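Ribose 5-phosphate isomerase RpiB (Thermoanaerobacter tengcongensis, PDB 4EGS) probably acts as a protein tyrosine phosphatase through this N-terminal low molecular weight phosphatase domain, one part of a longer protein that probably also has sugar isomerase activity. Local coordinates at residues L62-E67 / K175-L180; P80-A85 / E160-T165. All coordinates share one frame; numbering follows the deposited sequence.

Contact 1. Residues L62-E67 / K175-L180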
# COMPACT_ATOMS: atom_id res chain seq x y z
N LEU A 62 -3.74 2.30 -12.78
CA LEU A 62 -2.51 2.60 -12.06
C LEU A 62 -1.72 1.31 -11.97
O LEU A 62 -2.29 0.23 -11.99
CB LEU A 62 -2.80 3.12 -10.65
CG LEU A 62 -3.46 4.49 -10.44
CD1 LEU A 62 -2.90 5.52 -11.42
CD2 LEU A 62 -4.97 4.41 -10.54
N GLY A 63 -0.40 1.42 -11.86
CA GLY A 63 0.42 0.24 -11.64
C GLY A 63 0.51 -0.04 -10.16
O GLY A 63 1.50 0.31 -9.52
N LYS A 64 -0.52 -0.66 -9.60
CA LYS A 64 -0.58 -0.87 -8.16
C LYS A 64 -0.58 -2.34 -7.75
O LYS A 64 -1.31 -3.16 -8.32
CB LYS A 64 -1.79 -0.15 -7.56
CG LYS A 64 -1.65 0.11 -6.07
CD LYS A 64 -2.74 1.03 -5.56
CE LYS A 64 -2.29 1.75 -4.30
NZ LYS A 64 -1.11 2.62 -4.56
N ASP A 65 0.23 -2.66 -6.75
CA ASP A 65 0.36 -4.02 -6.26
C ASP A 65 -0.70 -4.34 -5.21
O ASP A 65 -0.40 -4.89 -4.15
CB ASP A 65 1.76 -4.24 -5.67
CG ASP A 65 2.85 -4.11 -6.71
OD1 ASP A 65 4.01 -4.45 -6.40
OD2 ASP A 65 2.55 -3.66 -7.84
N TRP A 66 -1.95 -3.99 -5.52
CA TRP A 66 -3.08 -4.30 -4.65
C TRP A 66 -4.13 -5.11 -5.42
O TRP A 66 -4.33 -4.90 -6.62
CB TRP A 66 -3.72 -3.03 -4.10
CG TRP A 66 -3.00 -2.44 -2.92
CD1 TRP A 66 -2.01 -1.49 -2.95
CD2 TRP A 66 -3.21 -2.75 -1.54
NE1 TRP A 66 -1.60 -1.20 -1.67
CE2 TRP A 66 -2.32 -1.96 -0.79
CE3 TRP A 66 -4.07 -3.63 -0.87
CZ2 TRP A 66 -2.26 -2.02 0.60
CZ3 TRP A 66 -4.02 -3.68 0.51
CH2 TRP A 66 -3.12 -2.88 1.23
N GLU A 67 -4.79 -6.03 -4.73
CA GLU A 67 -5.86 -6.81 -5.34
C GLU A 67 -7.06 -6.87 -4.42
O GLU A 67 -6.93 -6.77 -3.20
CB GLU A 67 -5.37 -8.22 -5.69
CG GLU A 67 -5.28 -9.15 -4.49
CD GLU A 67 -4.64 -10.48 -4.85
OE1 GLU A 67 -5.07 -11.52 -4.29
OE2 GLU A 67 -3.71 -10.49 -5.68
N LYS A 175 -10.30 7.21 -2.69
CA LYS A 175 -9.65 7.58 -1.44
C LYS A 175 -8.89 6.38 -0.87
O LYS A 175 -7.82 6.54 -0.29
CB LYS A 175 -10.68 8.05 -0.41
CG LYS A 175 -11.59 9.17 -0.89
CD LYS A 175 -12.35 9.79 0.28
CE LYS A 175 -13.55 10.59 -0.19
NZ LYS A 175 -13.20 11.61 -1.22
N LEU A 176 -9.46 5.20 -1.05
CA LEU A 176 -8.87 3.96 -0.56
C LEU A 176 -7.50 3.74 -1.18
O LEU A 176 -6.52 3.51 -0.47
CB LEU A 176 -9.78 2.77 -0.92
CG LEU A 176 -9.94 1.61 0.06
CD1 LEU A 176 -10.29 0.34 -0.69
CD2 LEU A 176 -8.71 1.41 0.93
N ILE A 177 -7.44 3.82 -2.50
CA ILE A 177 -6.21 3.57 -3.25
C ILE A 177 -5.08 4.52 -2.87
O ILE A 177 -3.92 4.11 -2.78
CB ILE A 177 -6.48 3.60 -4.77
CG1 ILE A 177 -7.27 2.36 -5.18
CG2 ILE A 177 -5.18 3.69 -5.56
CD1 ILE A 177 -7.43 2.20 -6.67
N GLU A 178 -5.41 5.78 -2.62
CA GLU A 178 -4.42 6.75 -2.18
C GLU A 178 -3.89 6.45 -0.78
O GLU A 178 -2.69 6.59 -0.52
CB GLU A 178 -4.97 8.18 -2.24
CG GLU A 178 -4.92 8.79 -3.63
CD GLU A 178 -5.05 10.30 -3.60
OE1 GLU A 178 -4.29 10.98 -4.33
OE2 GLU A 178 -5.91 10.81 -2.86
N LYS A 179 -4.77 6.04 0.12
CA LYS A 179 -4.37 5.69 1.48
C LYS A 179 -3.52 4.43 1.49
O LYS A 179 -2.54 4.33 2.24
CB LYS A 179 -5.58 5.51 2.40
CG LYS A 179 -5.71 6.57 3.48
CD LYS A 179 -6.65 6.13 4.59
CE LYS A 179 -6.02 5.05 5.46
NZ LYS A 179 -4.77 5.52 6.11
N LEU A 180 -3.89 3.46 0.65
CA LEU A 180 -3.15 2.21 0.55
C LEU A 180 -1.79 2.42 -0.09
O LEU A 180 -0.95 1.51 -0.11
CB LEU A 180 -3.94 1.18 -0.26
CG LEU A 180 -5.22 0.63 0.38
CD1 LEU A 180 -5.81 -0.47 -0.48
CD2 LEU A 180 -4.94 0.13 1.79
OXT LEU A 180 -1.49 3.49 -0.62
O HOH W 1 -1.73 5.11 -3.68
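L180, the last residue of this construct, lies against the indole of W66 where the C-terminal helix of this parallel α/β phosphatase domain meets the loop leading from helix 47-61 into strand 67-72. The apolar part is a CH-pi contact: L180 CD1 sits 3.5 Å from the centroid of the W66 six-membered ring, 10° off the normal, while L180 CD2 lies 3.6 Å from W66 CH2. With CG turned beside its own backbone N (chi1 -69°), L180 brings both methyls over one face. A broad tryptophan suits this place because it can receive a branched side chain on its face and still offer a polar N-H. A second apolar strip comes from K64, whose methylenes run past I177 in the opposite sense, K64 CD lying 3.6 Å from I177 CG2.

The polar part gathers at the helix end. Water 1 lies 2.6 Å from I177 O and could donate to it; its 2.7 Å link to K64 NZ is doubtful, that nitrogen being uncertainly placed. K64 also packs on L180 of the second subunit. W66 NE1 gives a weak hydrogen bond to L180 O, 3.2 Å long and bent to 132°.

Contact 2. Residues P80-A85 / E160-T165; sequences PASSEA and EVYKKT
Y162 lays its ring beneath E84, whose CB stands 3.3 Å from the ring centroid and only 8° off the normal, a CH-pi contact with the methylene over one face. A bend at chi2 (87°) folds the carboxylate back towards the phenol end, E84 OE2 lying 3.9 Å from Y162 OH; its plane is 20° from that of the ring. Glutamate fits this partly exposed site, since its aliphatic root can cover an aromatic while its carboxylate reaches towards the phenol oxygen.

S82 supplies the polar side. Placed just before helix 83-93, it is the N-cap residue: its OG accepts a weak capping bond from A85 N (3.4 Å), and the same hydroxyl donates weakly to Y162 OH, also at 3.4 Å. One hydroxyl can serve both, accepting and donating. A85 adds its methyl, CB lying 4.0 Å from Y162 CE2, and its small size lets the helix start come close to the ring.

Y162 is about 6 Å, side chain to side chain, from D153, the predicted proton donor, and also touches C46 of the bicarbonate pocket. The contact thus joins the start of helix 83-93 to helix 159-179, with M50 of helix 47-61 packing against both A85 and T165.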
# COMPACT_ATOMS: atom_id res chain seq x y z
N PRO A 80 -24.16 -15.68 -8.87
CA PRO A 80 -23.42 -14.63 -9.57
C PRO A 80 -23.72 -13.27 -8.94
O PRO A 80 -24.61 -13.18 -8.09
CB PRO A 80 -24.00 -14.68 -10.98
CG PRO A 80 -25.40 -15.17 -10.78
CD PRO A 80 -25.31 -16.16 -9.66
N ALA A 81 -22.99 -12.24 -9.35
CA ALA A 81 -23.35 -10.88 -8.97
C ALA A 81 -24.66 -10.55 -9.65
O ALA A 81 -24.95 -11.08 -10.73
CB ALA A 81 -22.26 -9.91 -9.39
N SER A 82 -25.46 -9.68 -9.04
CA SER A 82 -26.75 -9.32 -9.61
C SER A 82 -26.59 -8.73 -11.01
O SER A 82 -25.60 -8.07 -11.30
CB SER A 82 -27.50 -8.34 -8.69
OG SER A 82 -26.78 -7.14 -8.53
N SER A 83 -27.57 -9.00 -11.87
CA SER A 83 -27.51 -8.57 -13.26
C SER A 83 -27.48 -7.05 -13.38
O SER A 83 -26.90 -6.51 -14.31
CB SER A 83 -28.69 -9.14 -14.05
OG SER A 83 -29.93 -8.75 -13.48
N GLU A 84 -28.12 -6.37 -12.43
CA GLU A 84 -28.08 -4.91 -12.39
C GLU A 84 -26.67 -4.42 -12.10
O GLU A 84 -26.16 -3.52 -12.77
CB GLU A 84 -29.05 -4.36 -11.35
CG GLU A 84 -30.52 -4.38 -11.76
CD GLU A 84 -31.19 -5.70 -11.44
OE1 GLU A 84 -32.38 -5.86 -11.79
OE2 GLU A 84 -30.54 -6.58 -10.84
N ALA A 85 -26.04 -5.02 -11.09
CA ALA A 85 -24.67 -4.69 -10.74
C ALA A 85 -23.74 -4.98 -11.91
O ALA A 85 -22.82 -4.21 -12.19
CB ALA A 85 -24.23 -5.49 -9.52
N GLU A 160 -30.85 3.25 -11.30
CA GLU A 160 -30.34 4.52 -10.79
C GLU A 160 -29.77 4.38 -9.38
O GLU A 160 -28.79 5.04 -9.03
CB GLU A 160 -31.44 5.59 -10.82
CG GLU A 160 -31.52 6.35 -12.13
CD GLU A 160 -30.32 7.25 -12.35
OE1 GLU A 160 -29.68 7.64 -11.35
OE2 GLU A 160 -30.02 7.58 -13.51
N VAL A 161 -30.38 3.51 -8.59
CA VAL A 161 -29.89 3.23 -7.24
C VAL A 161 -28.59 2.44 -7.31
O VAL A 161 -27.64 2.72 -6.58
CB VAL A 161 -30.92 2.44 -6.42
CG1 VAL A 161 -30.47 2.32 -4.97
CG2 VAL A 161 -32.28 3.11 -6.50
N TYR A 162 -28.55 1.46 -8.21
CA TYR A 162 -27.33 0.71 -8.48
C TYR A 162 -26.27 1.67 -9.01
O TYR A 162 -25.08 1.52 -8.71
CB TYR A 162 -27.58 -0.39 -9.51
CG TYR A 162 -28.05 -1.70 -8.92
CD1 TYR A 162 -29.40 -1.97 -8.75
CD2 TYR A 162 -27.14 -2.69 -8.55
CE1 TYR A 162 -29.84 -3.17 -8.22
CE2 TYR A 162 -27.56 -3.89 -8.02
CZ TYR A 162 -28.91 -4.12 -7.86
OH TYR A 162 -29.34 -5.32 -7.33
N LYS A 163 -26.71 2.64 -9.80
CA LYS A 163 -25.82 3.63 -10.38
C LYS A 163 -25.23 4.53 -9.30
O LYS A 163 -24.03 4.79 -9.28
CB LYS A 163 -26.56 4.47 -11.42
CG LYS A 163 -25.67 5.41 -12.21
CD LYS A 163 -26.48 6.24 -13.21
CE LYS A 163 -26.97 5.41 -14.39
NZ LYS A 163 -28.22 4.64 -14.10
N LYS A 164 -26.09 5.00 -8.40
CA LYS A 164 -25.68 5.86 -7.30
C LYS A 164 -24.72 5.13 -6.36
O LYS A 164 -23.75 5.72 -5.86
CB LYS A 164 -26.91 6.35 -6.53
CG LYS A 164 -26.59 7.21 -5.31
CD LYS A 164 -25.95 8.52 -5.70
CE LYS A 164 -26.88 9.36 -6.56
NZ LYS A 164 -28.10 9.79 -5.81
N THR A 165 -24.99 3.85 -6.12
CA THR A 165 -24.14 3.02 -5.27
C THR A 165 -22.78 2.80 -5.93
O THR A 165 -21.74 2.78 -5.26
CB THR A 165 -24.82 1.68 -4.92
OG1 THR A 165 -25.29 1.72 -3.56
CG2 THR A 165 -23.87 0.50 -5.08

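Both contacts use helix 159-179, contact 2 early in it and contact 1 at its C-terminal end, with centres about 23 Å apart. Contact 1 is the more buried and the larger, 280 against 160 Å², yet it also faces the second subunit; contact 2 is partly buried and touches no other chain of the assembly. Each places an aliphatic group over an aromatic face, but the aromatic belongs to the loop in contact 1 and to the long helix in contact 2. Their polar chemistry differs: a carboxylate present because the construct ends there and a carbonyl with a water close by, against a serine N-cap at a helix start beside the anion pocket.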